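Local coordinates for protein rifamycin polyketide synthase (Amycolatopsis mediterranei, PDB 4LN9) that probably dehydrates the polyketide intermediate on the terminal module of the rifamycin assembly line, acting as its dehydratase domain, at residues L102-P107 / F265-L270; T132-S137 / W145-T150; R202-R207 / T215-A220. One frame throughout, in Å; residues are numbered along the deposited sequence.

Contact 1: L102-P107 / F265-L270; sequences LVIEAP and FAWNGL
Ile104 lays its CG1 branch against the pyrrole rim of Trp267, Ile104 CG1 3.9 Å from Trp267 NE1, so that aliphatic carbon meets the ring at its edge and near its plane. The branch is put there by chi1 -46°, which sets CG1 beside the backbone N of Ile104 and puts Ile104 CG1 3.6 Å from Phe265 O. Trp267 NE1 is buried here and has no hydrogen-bond partner in the model. The indole also takes Leu102 O at its edge, in plane, with Trp267 CD1 3.7 Å from that oxygen, while Leu102 CB and Trp267 CB touch at 4.2 Å on the same face. On the other face Val103 CG1 approaches Phe265 CE2 at 4.3 Å, a looser apolar touch. Three backbone bonds join the antiparallel strands: Leu102 and Trp267 exchange two, and Ile104 N reaches Phe265 O at 2.8 Å. Phe265 and Ala266 both face Val311 on the next strand, a classic beta bulge, and the Phe265 ring also meets Arg313 in a cation-pi contact. Helix 80-93 packs on the side of Ile104 and Trp267, Leu83 on Ile104 and Thr81 and Val84 on Trp267. Strand 98-104 thus meets strand 263-272 at the seam where two hotdog units join edge to edge, as is characteristic of the double hotdog fold of polyketide synthase dehydratases.

Contact 2: T132-S137 / W145-T150; sequences TVDVFS and WLRHAT
Arg147 runs its side chain past the ring of Phe136 to the carboxylate of Asp134, within the antiparallel beta hairpin of strands 131-139 and 146-154 in the double hotdog fold. Arg147 CB sits 3.7 Å from Phe136 CE1, and Arg147 CG, anti to the backbone N at chi1 -166°, comes 3.6 Å from the same ring carbon. Arg147 CD touches both groups, 3.4 Å from Asp134 OD1 and 3.7 Å from Phe136 CE1. A bend at chi3 brings Arg147 NH1 to 3.2 Å from Asp134 OD1, a salt bridge whose hydrogen bond is weak and far from straight. Arg147 NH2 has the stronger partner, Glu105 OE1, just after strand 98-104. Thr150 CB covers one face of the guanidinium, and Thr150 OG1 donates to Asp134 OD1 at 2.7 Å, arriving 43° out of the carboxylate plane. One carboxylate oxygen therefore receives both a hydroxyl and an arginine. Asp134 OD2 is bonded to Gln49 of the second subunit, whose Gln46 accepts from Trp145 NE1 and whose Pro48 packs on both Phe136 and Trp145, so Asp134, Phe136 and Trp145 lie at the dimer interface.

Between Val135 and Phe136 the register slips by one, a beta bulge: Val135 N bonds to Ala149 O while Val135 O receives His148 N. Beyond the bulge the His148 ring reaches Ser137, its ND1 held by Ala106 O; the modelled separation of Ser137 OG from His148 NE2, 2.3 Å, is too short to be trusted in detail. Near the turn end of the hairpin, Trp145 CE3 lies 3.6 Å from Phe136 CB.

Contact 3: R202-R207 / T215-A220; sequences RAVWRR and TFAEIA
A beta hairpin of strands 201-207 and 214-220 holds this contact, with Trp205 reaching Glu218 on the face of Ala203, Trp205, Phe216 and Glu218. The far benzo edge of the indole touches the glutamate: Trp205 CH2 lies 3.6 Å from Glu218 OE2 and 3.9 Å from Glu218 CG, the latter in the ring plane. Ring and carboxylate planes stand 37° apart. Glu218 OE2 is hydrogen-bonded by Trp170 NE1, and the Trp170 ring packs edge-to-face against Trp205. Nearer the turn, the rim of the Phe216 ring abuts one face of the Arg207 guanidinium, Phe216 CZ 3.9 Å from Arg207 NH1, with planes 78° apart, so the phenyl stands nearly upright on the charged group. The arginine reaches there through a chain bent at chi2 and chi3, and its NH1 is salt-bridged to Glu214. On the opposite face Val204 CG1 meets Thr215 CG2 at 3.9 Å, and Val204 CG2 packs on Ala217 CB. Trp205 and Phe216 exchange two backbone bonds; at the other end Arg202 N and Ala203 O both bond to Glu218, a classic beta bulge. Ser249 packs on Val204, Ser245 on Ala217 and Leu238 and Ala241 on Ile219, so helix 236-251 is held against this face, as the central helix of a hotdog fold is by its curved sheet.

Overall arrangement
From the N terminus, strand 98-104 supplies the first half of contact 1, which stays open for more than 150 residues. Within that span contact 2 closes a short hairpin at 132-137 and 145-150, and contact 3 closes another at 202-207 and 215-220; the two follow in series and do not cross. Contact 1 then closes when strand 263-272 returns beside strand 98-104. Contacts 1 and 2 touch, since strand 146-154 flanks strand 98-104, with a probable backbone hydrogen bond between Glu105 and His148. Contact 3 lies about 24 Å from contact 1, centre to centre, in the second hotdog, so contact 1 bridges the halves that hold the two hairpins.

Contact 1: L102-P107 / F265-L270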
# COMPACT_ATOMS: atom_id res chain seq x y z
N LEU A 102 -2.21 -17.37 14.48
CA LEU A 102 -2.09 -17.38 13.03
C LEU A 102 -2.50 -18.73 12.46
O LEU A 102 -2.01 -19.77 12.90
CB LEU A 102 -0.66 -17.04 12.61
CG LEU A 102 -0.45 -16.69 11.13
CD1 LEU A 102 -1.16 -15.39 10.78
CD2 LEU A 102 1.03 -16.61 10.78
N VAL A 103 -3.48 -18.71 11.57
CA VAL A 103 -3.91 -19.94 10.91
C VAL A 103 -3.41 -19.98 9.47
O VAL A 103 -3.56 -19.02 8.72
CB VAL A 103 -5.45 -20.08 10.92
CG1 VAL A 103 -5.87 -21.30 10.11
CG2 VAL A 103 -5.96 -20.18 12.35
N ILE A 104 -2.70 -21.05 9.13
CA ILE A 104 -2.20 -21.22 7.76
C ILE A 104 -3.24 -21.90 6.88
O ILE A 104 -3.74 -22.97 7.21
CB ILE A 104 -0.89 -22.03 7.73
CG1 ILE A 104 0.08 -21.53 8.80
CG2 ILE A 104 -0.25 -21.94 6.35
CD1 ILE A 104 0.71 -20.19 8.49
N GLU A 105 -3.63 -21.22 5.81
CA GLU A 105 -4.79 -21.63 5.02
C GLU A 105 -4.36 -22.46 3.82
O GLU A 105 -5.07 -23.38 3.40
CB GLU A 105 -5.56 -20.41 4.54
CG GLU A 105 -6.00 -19.48 5.66
CD GLU A 105 -7.26 -18.71 5.30
OE1 GLU A 105 -8.00 -18.33 6.23
OE2 GLU A 105 -7.59 -18.67 4.09
N ALA A 106 -3.32 -21.99 3.14
CA ALA A 106 -2.97 -22.48 1.81
C ALA A 106 -1.51 -22.14 1.53
O ALA A 106 -1.05 -21.04 1.83
CB ALA A 106 -3.87 -21.85 0.75
N PRO A 107 -0.76 -23.10 0.96
CA PRO A 107 0.67 -22.93 0.72
C PRO A 107 0.98 -21.72 -0.17
O PRO A 107 0.31 -21.51 -1.18
CB PRO A 107 1.06 -24.22 0.00
CG PRO A 107 0.08 -25.23 0.51
CD PRO A 107 -1.21 -24.47 0.67
N PHE A 265 -0.25 -25.90 10.98
CA PHE A 265 -1.63 -25.48 10.73
C PHE A 265 -2.03 -24.24 11.53
O PHE A 265 -2.32 -23.19 10.95
CB PHE A 265 -2.61 -26.63 10.99
CG PHE A 265 -4.06 -26.25 10.84
CD1 PHE A 265 -4.93 -26.37 11.92
CD2 PHE A 265 -4.57 -25.87 9.61
CE1 PHE A 265 -6.26 -26.03 11.79
CE2 PHE A 265 -5.90 -25.52 9.48
CZ PHE A 265 -6.75 -25.61 10.57
N ALA A 266 -1.99 -24.34 12.85
CA ALA A 266 -2.40 -23.24 13.72
C ALA A 266 -1.31 -22.87 14.73
O ALA A 266 -0.90 -23.69 15.55
CB ALA A 266 -3.70 -23.58 14.43
N TRP A 267 -0.94 -21.59 14.73
CA TRP A 267 0.04 -21.05 15.66
C TRP A 267 -0.67 -20.30 16.73
O TRP A 267 -1.51 -19.44 16.44
CB TRP A 267 0.98 -20.10 14.93
CG TRP A 267 1.81 -20.75 13.85
CD1 TRP A 267 1.40 -21.17 12.59
CD2 TRP A 267 3.26 -21.01 13.89
NE1 TRP A 267 2.46 -21.67 11.87
CE2 TRP A 267 3.60 -21.62 12.60
CE3 TRP A 267 4.25 -20.83 14.83
CZ2 TRP A 267 4.88 -22.03 12.31
CZ3 TRP A 267 5.55 -21.23 14.51
CH2 TRP A 267 5.86 -21.81 13.28
N ASN A 268 -0.23 -20.46 17.98
CA ASN A 268 -0.83 -19.74 19.09
C ASN A 268 0.23 -19.23 20.05
O ASN A 268 1.10 -19.99 20.47
CB ASN A 268 -1.83 -20.63 19.83
CG ASN A 268 -3.02 -21.01 18.98
OD1 ASN A 268 -3.10 -22.12 18.46
ND2 ASN A 268 -3.95 -20.08 18.82
N GLY A 269 0.21 -17.92 20.31
CA GLY A 269 1.09 -17.33 21.31
C GLY A 269 2.56 -17.37 20.92
O GLY A 269 3.40 -17.84 21.68
N LEU A 270 2.87 -16.81 19.75
CA LEU A 270 4.26 -16.68 19.34
C LEU A 270 4.85 -15.30 19.65
O LEU A 270 4.28 -14.27 19.28
CB LEU A 270 4.45 -17.03 17.87
CG LEU A 270 5.95 -16.98 17.56
CD1 LEU A 270 6.53 -18.33 17.15
CD2 LEU A 270 6.32 -15.88 16.56

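Contact 2: T132-S137 / W145-T150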
# COMPACT_ATOMS: atom_id res chain seq x y z
N THR A 132 -6.06 -7.48 13.16
CA THR A 132 -6.03 -8.62 12.25
C THR A 132 -4.81 -8.54 11.35
O THR A 132 -4.34 -7.46 11.01
CB THR A 132 -7.29 -8.68 11.38
OG1 THR A 132 -7.44 -7.45 10.67
CG2 THR A 132 -8.53 -8.92 12.23
N VAL A 133 -4.29 -9.71 10.97
CA VAL A 133 -3.25 -9.78 9.95
C VAL A 133 -3.60 -10.87 8.94
O VAL A 133 -4.21 -11.88 9.30
CB VAL A 133 -1.87 -10.04 10.58
CG1 VAL A 133 -1.87 -11.34 11.37
CG2 VAL A 133 -0.79 -10.06 9.51
N ASP A 134 -3.47 -10.53 7.66
CA ASP A 134 -3.72 -11.50 6.59
C ASP A 134 -2.55 -11.49 5.62
O ASP A 134 -1.95 -10.44 5.38
CB ASP A 134 -5.01 -11.15 5.85
CG ASP A 134 -6.25 -11.36 6.69
OD1 ASP A 134 -6.75 -12.51 6.74
OD2 ASP A 134 -6.79 -10.36 7.22
N VAL A 135 -2.19 -12.65 5.10
CA VAL A 135 -1.14 -12.73 4.09
C VAL A 135 -1.70 -13.22 2.75
O VAL A 135 -2.39 -14.24 2.70
CB VAL A 135 0.01 -13.65 4.53
CG1 VAL A 135 1.05 -13.78 3.42
CG2 VAL A 135 0.66 -13.11 5.80
N PHE A 136 -1.51 -12.42 1.71
CA PHE A 136 -2.04 -12.73 0.38
C PHE A 136 -0.91 -12.89 -0.62
O PHE A 136 0.10 -12.20 -0.53
CB PHE A 136 -2.99 -11.63 -0.10
CG PHE A 136 -4.14 -11.36 0.82
CD1 PHE A 136 -5.28 -12.15 0.77
CD2 PHE A 136 -4.14 -10.23 1.63
CE1 PHE A 136 -6.35 -11.89 1.61
CE2 PHE A 136 -5.23 -9.94 2.44
CZ PHE A 136 -6.33 -10.79 2.44
N SER A 137 -1.22 -13.57 -1.73
CA SER A 137 -0.33 -13.59 -2.88
C SER A 137 -1.08 -13.49 -4.20
O SER A 137 -2.23 -13.93 -4.32
CB SER A 137 0.55 -14.84 -2.86
OG SER A 137 -0.20 -16.00 -3.19
N TRP A 145 -6.24 -12.79 -6.00
CA TRP A 145 -5.33 -13.03 -4.89
C TRP A 145 -5.72 -14.27 -4.14
O TRP A 145 -6.91 -14.53 -3.94
CB TRP A 145 -5.36 -11.85 -3.94
CG TRP A 145 -4.78 -10.59 -4.52
CD1 TRP A 145 -5.38 -9.71 -5.41
CD2 TRP A 145 -3.48 -10.01 -4.21
NE1 TRP A 145 -4.55 -8.65 -5.67
CE2 TRP A 145 -3.38 -8.79 -5.01
CE3 TRP A 145 -2.40 -10.39 -3.44
CZ2 TRP A 145 -2.26 -7.97 -4.96
CZ3 TRP A 145 -1.29 -9.55 -3.38
CH2 TRP A 145 -1.21 -8.38 -4.14
N LEU A 146 -4.73 -14.93 -3.55
CA LEU A 146 -4.96 -16.13 -2.73
C LEU A 146 -4.57 -15.80 -1.29
O LEU A 146 -3.59 -15.09 -1.06
CB LEU A 146 -4.09 -17.27 -3.28
CG LEU A 146 -4.21 -18.72 -2.81
CD1 LEU A 146 -5.67 -19.16 -2.74
CD2 LEU A 146 -3.41 -19.63 -3.73
N ARG A 147 -5.43 -16.15 -0.33
CA ARG A 147 -5.06 -15.94 1.07
C ARG A 147 -4.31 -17.13 1.64
O ARG A 147 -4.70 -18.28 1.44
CB ARG A 147 -6.28 -15.62 1.94
CG ARG A 147 -5.88 -15.06 3.31
CD ARG A 147 -7.08 -14.50 4.06
NE ARG A 147 -7.91 -15.56 4.61
CZ ARG A 147 -8.98 -15.36 5.37
NH1 ARG A 147 -9.33 -14.12 5.70
NH2 ARG A 147 -9.69 -16.38 5.81
N HIS A 148 -3.24 -16.86 2.38
CA HIS A 148 -2.37 -17.92 2.85
C HIS A 148 -2.42 -18.09 4.33
O HIS A 148 -2.09 -19.15 4.87
CB HIS A 148 -0.94 -17.66 2.42
CG HIS A 148 -0.76 -17.67 0.93
ND1 HIS A 148 -0.89 -18.79 0.19
CD2 HIS A 148 -0.64 -16.62 0.02
CE1 HIS A 148 -0.77 -18.48 -1.11
NE2 HIS A 148 -0.60 -17.16 -1.21
N ALA A 149 -2.73 -17.00 5.03
CA ALA A 149 -2.78 -17.03 6.47
C ALA A 149 -3.60 -15.86 6.98
O ALA A 149 -3.61 -14.78 6.39
CB ALA A 149 -1.37 -16.97 7.05
N THR A 150 -4.27 -16.07 8.11
CA THR A 150 -5.05 -15.03 8.73
C THR A 150 -4.91 -15.16 10.24
O THR A 150 -4.79 -16.28 10.76
CB THR A 150 -6.54 -15.13 8.33
OG1 THR A 150 -7.27 -14.04 8.90
CG2 THR A 150 -7.13 -16.45 8.80

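Contact 3: R202-R207 / T215-A220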
# COMPACT_ATOMS: atom_id res chain seq x y z
N ARG A 202 21.85 -29.33 14.52
CA ARG A 202 23.23 -29.75 14.75
C ARG A 202 23.34 -30.94 15.70
O ARG A 202 24.28 -31.74 15.61
CB ARG A 202 24.07 -28.59 15.27
CG ARG A 202 24.14 -27.41 14.30
CD ARG A 202 25.25 -27.63 13.28
NE ARG A 202 26.55 -27.72 13.93
CZ ARG A 202 27.63 -28.28 13.39
NH1 ARG A 202 27.58 -28.76 12.15
NH2 ARG A 202 28.76 -28.33 14.07
N ALA A 203 22.43 -31.00 16.66
CA ALA A 203 22.39 -32.10 17.63
C ALA A 203 20.98 -32.18 18.18
O ALA A 203 20.28 -31.18 18.26
CB ALA A 203 23.39 -31.84 18.75
N VAL A 204 20.57 -33.38 18.57
CA VAL A 204 19.28 -33.58 19.21
C VAL A 204 19.44 -34.51 20.41
O VAL A 204 20.25 -35.44 20.38
CB VAL A 204 18.27 -34.20 18.23
CG1 VAL A 204 17.04 -34.69 18.98
CG2 VAL A 204 17.89 -33.19 17.16
N TRP A 205 18.82 -34.14 21.53
CA TRP A 205 18.68 -35.07 22.65
C TRP A 205 17.23 -35.28 22.96
O TRP A 205 16.42 -34.37 22.80
CB TRP A 205 19.39 -34.55 23.89
CG TRP A 205 20.84 -34.22 23.68
CD1 TRP A 205 21.95 -34.95 24.10
CD2 TRP A 205 21.39 -32.98 23.12
NE1 TRP A 205 23.11 -34.30 23.78
CE2 TRP A 205 22.85 -33.11 23.19
CE3 TRP A 205 20.84 -31.83 22.58
CZ2 TRP A 205 23.69 -32.12 22.72
CZ3 TRP A 205 21.70 -30.84 22.10
CH2 TRP A 205 23.09 -30.97 22.19
N ARG A 206 16.92 -36.43 23.55
CA ARG A 206 15.54 -36.76 23.88
C ARG A 206 15.41 -37.19 25.33
O ARG A 206 16.33 -37.79 25.89
CB ARG A 206 15.01 -37.86 22.95
CG ARG A 206 13.58 -38.29 23.24
CD ARG A 206 13.24 -39.59 22.52
NE ARG A 206 13.49 -39.50 21.09
CZ ARG A 206 14.50 -40.10 20.47
NH1 ARG A 206 15.37 -40.82 21.16
NH2 ARG A 206 14.64 -39.99 19.15
N ARG A 207 14.27 -36.88 25.93
CA ARG A 207 14.03 -37.16 27.34
C ARG A 207 12.53 -37.40 27.52
O ARG A 207 11.72 -36.77 26.84
CB ARG A 207 14.47 -35.95 28.18
CG ARG A 207 14.53 -36.19 29.68
CD ARG A 207 14.21 -34.90 30.42
NE ARG A 207 15.41 -34.28 30.97
CZ ARG A 207 15.46 -33.04 31.45
NH1 ARG A 207 14.40 -32.25 31.38
NH2 ARG A 207 16.58 -32.59 32.01
N THR A 215 12.11 -32.66 23.46
CA THR A 215 13.20 -32.68 22.49
C THR A 215 14.10 -31.46 22.67
O THR A 215 13.62 -30.32 22.67
CB THR A 215 12.66 -32.69 21.04
OG1 THR A 215 11.82 -33.84 20.85
CG2 THR A 215 13.80 -32.72 20.04
N PHE A 216 15.39 -31.70 22.85
CA PHE A 216 16.37 -30.63 22.96
C PHE A 216 17.26 -30.62 21.72
O PHE A 216 17.55 -31.67 21.15
CB PHE A 216 17.23 -30.83 24.21
CG PHE A 216 16.43 -30.85 25.49
CD1 PHE A 216 15.89 -29.68 25.99
CD2 PHE A 216 16.14 -32.04 26.12
CE1 PHE A 216 15.12 -29.69 27.14
CE2 PHE A 216 15.40 -32.06 27.28
CZ PHE A 216 14.86 -30.89 27.78
N ALA A 217 17.63 -29.43 21.24
CA ALA A 217 18.46 -29.35 20.05
C ALA A 217 19.34 -28.11 20.04
O ALA A 217 19.00 -27.09 20.63
CB ALA A 217 17.61 -29.41 18.79
N GLU A 218 20.50 -28.23 19.40
CA GLU A 218 21.25 -27.06 18.98
C GLU A 218 21.03 -26.81 17.50
O GLU A 218 21.07 -27.74 16.69
CB GLU A 218 22.74 -27.24 19.29
CG GLU A 218 23.05 -27.33 20.78
CD GLU A 218 24.53 -27.35 21.09
OE1 GLU A 218 25.32 -26.77 20.31
OE2 GLU A 218 24.90 -27.82 22.20
N ILE A 219 20.69 -25.57 17.19
CA ILE A 219 20.37 -25.18 15.82
C ILE A 219 21.34 -24.08 15.42
O ILE A 219 21.62 -23.18 16.20
CB ILE A 219 18.94 -24.60 15.73
CG1 ILE A 219 17.96 -25.46 16.52
CG2 ILE A 219 18.51 -24.46 14.28
CD1 ILE A 219 17.74 -26.84 15.94
N ALA A 220 21.97 -24.25 14.26
CA ALA A 220 22.86 -23.22 13.73
C ALA A 220 22.72 -23.15 12.22
O ALA A 220 22.80 -24.17 11.53
CB ALA A 220 24.30 -23.51 14.12